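Local atomic coordinates of possible substrate binding protein of ABC transporter system (PDB entry 3N0X), a protein that probably binds branched-chain amino acids or related small substrates as the extracytoplasmic receptor of an ABC transporter. Residues A[143-149]-A[204-210]; A[172-176]-A[191-196]. All coordinates share one frame; numbering follows the deposited sequence.

Interaction 1. Residues A[143-149]-A[204-210]; sequences TIATLAQ and IIWVIWA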
# COMPACT_ATOMS: atom_id res chain seq x y z
N THR A 143 18.71 -11.92 -14.06
CA THR A 143 19.14 -10.59 -14.48
C THR A 143 17.90 -9.78 -14.78
O THR A 143 16.99 -10.28 -15.45
CB THR A 143 20.04 -10.65 -15.74
OG1 THR A 143 21.14 -11.55 -15.45
CG2 THR A 143 20.59 -9.25 -16.12
N ILE A 144 17.88 -8.53 -14.29
CA ILE A 144 16.75 -7.65 -14.37
C ILE A 144 17.13 -6.36 -15.11
O ILE A 144 18.24 -5.85 -14.98
CB ILE A 144 16.23 -7.33 -12.96
CG1 ILE A 144 15.64 -8.61 -12.38
CG2 ILE A 144 15.15 -6.22 -12.98
CD1 ILE A 144 15.51 -8.63 -10.95
N ALA A 145 16.20 -5.87 -15.95
CA ALA A 145 16.24 -4.51 -16.44
C ALA A 145 14.98 -3.83 -15.96
O ALA A 145 13.89 -4.45 -15.97
CB ALA A 145 16.25 -4.47 -18.00
N THR A 146 15.08 -2.56 -15.60
CA THR A 146 13.90 -1.86 -15.10
C THR A 146 13.40 -0.81 -16.10
O THR A 146 14.16 -0.20 -16.84
CB THR A 146 14.18 -1.17 -13.73
OG1 THR A 146 15.25 -0.23 -13.84
CG2 THR A 146 14.53 -2.24 -12.59
N LEU A 147 12.08 -0.59 -16.09
CA LEU A 147 11.46 0.48 -16.85
C LEU A 147 10.62 1.28 -15.86
O LEU A 147 9.81 0.72 -15.11
CB LEU A 147 10.55 -0.06 -17.96
CG LEU A 147 9.69 0.94 -18.74
CD1 LEU A 147 10.59 1.95 -19.47
CD2 LEU A 147 8.77 0.17 -19.72
N ALA A 148 10.78 2.60 -15.93
CA ALA A 148 10.07 3.53 -15.06
C ALA A 148 9.86 4.83 -15.79
O ALA A 148 10.52 5.10 -16.81
CB ALA A 148 10.88 3.77 -13.75
N GLN A 149 8.92 5.62 -15.28
CA GLN A 149 8.71 7.00 -15.73
C GLN A 149 9.77 7.93 -15.11
O GLN A 149 10.22 7.73 -13.96
CB GLN A 149 7.33 7.44 -15.27
CG GLN A 149 6.21 6.63 -15.91
CD GLN A 149 4.95 6.61 -15.11
OE1 GLN A 149 4.92 6.20 -13.95
NE2 GLN A 149 3.87 7.12 -15.72
N ILE A 204 14.39 -10.80 -16.73
CA ILE A 204 13.13 -10.17 -16.34
C ILE A 204 13.20 -8.66 -16.56
O ILE A 204 14.20 -8.04 -16.19
CB ILE A 204 12.80 -10.42 -14.87
CG1 ILE A 204 12.84 -11.92 -14.51
CG2 ILE A 204 11.39 -9.83 -14.51
CD1 ILE A 204 12.66 -12.22 -12.99
N ILE A 205 12.17 -8.09 -17.17
CA ILE A 205 11.97 -6.64 -17.22
C ILE A 205 10.97 -6.37 -16.10
O ILE A 205 9.83 -6.88 -16.15
CB ILE A 205 11.40 -6.13 -18.57
CG1 ILE A 205 12.42 -6.40 -19.69
CG2 ILE A 205 11.00 -4.66 -18.46
CD1 ILE A 205 11.84 -6.22 -21.09
N TRP A 206 11.36 -5.56 -15.11
CA TRP A 206 10.47 -5.15 -14.02
C TRP A 206 10.02 -3.72 -14.30
O TRP A 206 10.84 -2.83 -14.52
CB TRP A 206 11.14 -5.29 -12.64
CG TRP A 206 10.20 -4.96 -11.55
CD1 TRP A 206 9.22 -5.78 -11.08
CD2 TRP A 206 10.12 -3.76 -10.77
NE1 TRP A 206 8.52 -5.16 -10.07
CE2 TRP A 206 9.05 -3.93 -9.84
CE3 TRP A 206 10.84 -2.56 -10.75
CZ2 TRP A 206 8.69 -2.94 -8.92
CZ3 TRP A 206 10.47 -1.57 -9.82
CH2 TRP A 206 9.41 -1.78 -8.92
N VAL A 207 8.70 -3.53 -14.30
CA VAL A 207 8.11 -2.24 -14.60
C VAL A 207 7.51 -1.62 -13.33
O VAL A 207 6.85 -2.30 -12.51
CB VAL A 207 7.02 -2.41 -15.66
CG1 VAL A 207 6.40 -1.04 -16.05
CG2 VAL A 207 7.59 -3.08 -16.93
N ILE A 208 7.72 -0.31 -13.19
CA ILE A 208 7.04 0.46 -12.18
C ILE A 208 6.36 1.59 -12.98
O ILE A 208 7.02 2.29 -13.76
CB ILE A 208 7.94 0.99 -11.03
CG1 ILE A 208 7.12 1.89 -10.09
CG2 ILE A 208 9.16 1.72 -11.57
CD1 ILE A 208 7.86 2.33 -8.83
N TRP A 209 5.07 1.76 -12.79
CA TRP A 209 4.32 2.72 -13.61
C TRP A 209 3.08 3.20 -12.83
O TRP A 209 2.39 2.40 -12.20
CB TRP A 209 3.88 2.07 -14.93
CG TRP A 209 3.66 3.03 -16.04
CD1 TRP A 209 2.48 3.64 -16.39
CD2 TRP A 209 4.65 3.53 -16.95
NE1 TRP A 209 2.68 4.45 -17.49
CE2 TRP A 209 3.99 4.41 -17.85
CE3 TRP A 209 6.01 3.29 -17.12
CZ2 TRP A 209 4.67 5.06 -18.86
CZ3 TRP A 209 6.67 3.91 -18.13
CH2 TRP A 209 6.01 4.81 -18.99
N ALA A 210 2.79 4.49 -12.94
CA ALA A 210 1.57 5.06 -12.35
C ALA A 210 0.79 5.75 -13.46
O ALA A 210 1.35 6.39 -14.32
CB ALA A 210 1.93 6.07 -11.23
O HOH W 1 7.22 5.01 -13.02
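With CG beside its backbone N (chi1 -63°) and an extended chain beyond it, Q149 lies over W209, whose own CG is anti to the backbone N (chi1 -155°). The Q149 CG sits 3.3 Å from the centroid of the W209 six-membered ring, a CH-pi contact over the face, and the amide continues across the indole, stacked on it with the planes 18° apart. The same amide grips the backbone of A210 twice: A210 N donates to Q149 OE1 at 2.9 Å, and Q149 NE2 donates to A210 O at 3.0 Å, in the carbonyl plane. A water joins Q149 N and OE1 to I208 O, while W209 NE1 bonds to G212 O. The rest is a regular parallel pair of a Rossmann-like sheet, its ladder extending from I204 N to T143 O through to I208 N and L147 O. L147 and V207 lie on one face, I144 and W206 on the other, where T146 CG2 meets the W206 ring at its edge. Were W209 an alanine, the Q149 side chain would probably lose its aromatic floor and G212 O its indole donor. Side-chain amide bonds and a water thus prolong the pairing beyond the last direct backbone bond.

Interaction 2. Residues A[172-176]-A[191-196]; sequences LATEE and RLFDAL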
# COMPACT_ATOMS: atom_id res chain seq x y z
N LEU A 172 21.30 -6.37 -11.81
CA LEU A 172 20.57 -5.32 -12.52
C LEU A 172 21.39 -4.90 -13.71
O LEU A 172 22.45 -4.30 -13.56
CB LEU A 172 20.30 -4.12 -11.60
CG LEU A 172 19.62 -2.90 -12.23
CD1 LEU A 172 18.22 -3.28 -12.69
CD2 LEU A 172 19.61 -1.69 -11.27
N ALA A 173 20.90 -5.19 -14.91
CA ALA A 173 21.65 -4.91 -16.14
C ALA A 173 21.52 -3.46 -16.61
O ALA A 173 22.47 -2.88 -17.14
CB ALA A 173 21.14 -5.81 -17.25
N THR A 174 20.33 -2.89 -16.48
CA THR A 174 20.09 -1.52 -17.02
C THR A 174 18.83 -0.96 -16.42
O THR A 174 17.98 -1.73 -15.93
CB THR A 174 19.98 -1.48 -18.56
OG1 THR A 174 20.13 -0.12 -18.99
CG2 THR A 174 18.65 -2.08 -19.09
N GLU A 175 18.75 0.37 -16.41
CA GLU A 175 17.58 1.14 -15.94
C GLU A 175 17.20 2.10 -17.03
O GLU A 175 18.05 2.85 -17.54
CB GLU A 175 17.93 1.92 -14.67
CG GLU A 175 18.42 1.16 -13.49
CD GLU A 175 19.05 2.08 -12.46
OE1 GLU A 175 18.45 3.12 -12.05
OE2 GLU A 175 20.22 1.79 -12.10
N GLU A 176 15.94 2.02 -17.47
CA GLU A 176 15.43 2.95 -18.46
C GLU A 176 14.39 3.85 -17.81
O GLU A 176 13.45 3.36 -17.13
CB GLU A 176 14.80 2.20 -19.64
CG GLU A 176 15.80 1.52 -20.50
CD GLU A 176 16.48 2.50 -21.47
OE1 GLU A 176 15.97 3.66 -21.66
OE2 GLU A 176 17.46 2.11 -22.11
N ARG A 191 15.53 -1.50 -26.52
CA ARG A 191 16.72 -1.32 -25.69
C ARG A 191 16.72 -2.31 -24.53
O ARG A 191 17.77 -2.89 -24.19
CB ARG A 191 16.83 0.12 -25.16
CG ARG A 191 17.03 1.16 -26.29
CD ARG A 191 17.57 2.46 -25.73
NE ARG A 191 16.65 3.14 -24.81
CZ ARG A 191 15.68 3.96 -25.19
NH1 ARG A 191 15.46 4.18 -26.48
NH2 ARG A 191 14.90 4.55 -24.28
N LEU A 192 15.56 -2.49 -23.91
CA LEU A 192 15.44 -3.44 -22.81
C LEU A 192 15.70 -4.86 -23.28
O LEU A 192 16.44 -5.62 -22.64
CB LEU A 192 14.05 -3.32 -22.16
CG LEU A 192 13.76 -2.02 -21.41
CD1 LEU A 192 12.27 -1.86 -21.22
CD2 LEU A 192 14.48 -1.98 -20.05
N PHE A 193 15.11 -5.23 -24.40
CA PHE A 193 15.34 -6.57 -24.95
C PHE A 193 16.81 -6.76 -25.29
O PHE A 193 17.41 -7.80 -24.97
CB PHE A 193 14.52 -6.83 -26.21
CG PHE A 193 13.04 -6.79 -26.02
CD1 PHE A 193 12.45 -6.91 -24.79
CD2 PHE A 193 12.22 -6.67 -27.13
CE1 PHE A 193 11.09 -6.89 -24.65
CE2 PHE A 193 10.84 -6.65 -26.98
CZ PHE A 193 10.28 -6.77 -25.75
N ASP A 194 17.41 -5.76 -25.95
CA ASP A 194 18.83 -5.87 -26.33
C ASP A 194 19.76 -5.97 -25.11
O ASP A 194 20.78 -6.68 -25.16
CB ASP A 194 19.26 -4.74 -27.25
CG ASP A 194 18.63 -4.85 -28.64
OD1 ASP A 194 18.03 -5.92 -28.99
OD2 ASP A 194 18.71 -3.86 -29.38
N ALA A 195 19.39 -5.30 -24.02
CA ALA A 195 20.14 -5.37 -22.77
C ALA A 195 20.09 -6.74 -22.05
O ALA A 195 20.91 -7.00 -21.17
CB ALA A 195 19.64 -4.28 -21.79
N LEU A 196 19.10 -7.56 -22.37
CA LEU A 196 18.93 -8.83 -21.72
C LEU A 196 19.11 -10.08 -22.60
O LEU A 196 19.37 -11.15 -22.06
CB LEU A 196 17.54 -8.88 -21.11
CG LEU A 196 17.25 -7.95 -19.95
CD1 LEU A 196 15.71 -8.09 -19.63
CD2 LEU A 196 18.11 -8.23 -18.70
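E176, L192 and the pair T174 and R191 carry most of this strand-to-helix packing, where the helical layer meets the sheet in the alpha/beta sandwich of a periplasmic binding protein lobe. Helix 186-196 runs back almost antiparallel to strand 171-178, at 169° between the short segments and 8.5 Å between their axes, as a helix does when it returns the chain for a further parallel strand. E176 has a mixed role. Its CG lies 3.8 Å from L192 CD2, the two side chains running alongside each other with opposite headings, and a bend at chi2 (-80°) turns the carboxylate toward R191. L192 also reaches A145 and I205, so its apolar end spans three neighbouring strands. Toward the start of the strand, T174 directs CG2, not its hydroxyl, at the helix and meets A195 CB at 3.6 Å; A173 CB then touches L196 CD2. The apolar strip is thus closed at one end by a salt bridge, in which R191 grips the carboxylate side-on, the carboxylate and guanidinium planes lying 48° apart. NH2 of R191 donates to OE1 of E176 at 3.0 Å, and NE of R191 to OE2 of E176 at 3.0 Å; both oxygens lie in the guanidinium plane but are approached from above the carboxylate plane.

Both contacts belong to one four-stranded parallel sheet, and their centres lie 9 Å apart. Strand 142-149 stands between 171-178 and 202-207, so interaction 1 joins the two inner strands while interaction 2 packs helix 186-196 on the edge strand 171-178. Along the chain the order is 143-149, 172-176, 191-196, 204-210: the pieces of interaction 2 fall between those of interaction 1, and helix 186-196 leads into strand 202-207. Probable backbone hydrogen bonds, I144 O to A173 N and T146 O to E176 N, tie the two directly. The example illustrates how a beta-alpha-beta crossover lets a later strand pair with an earlier one, building one lobe of the binding protein.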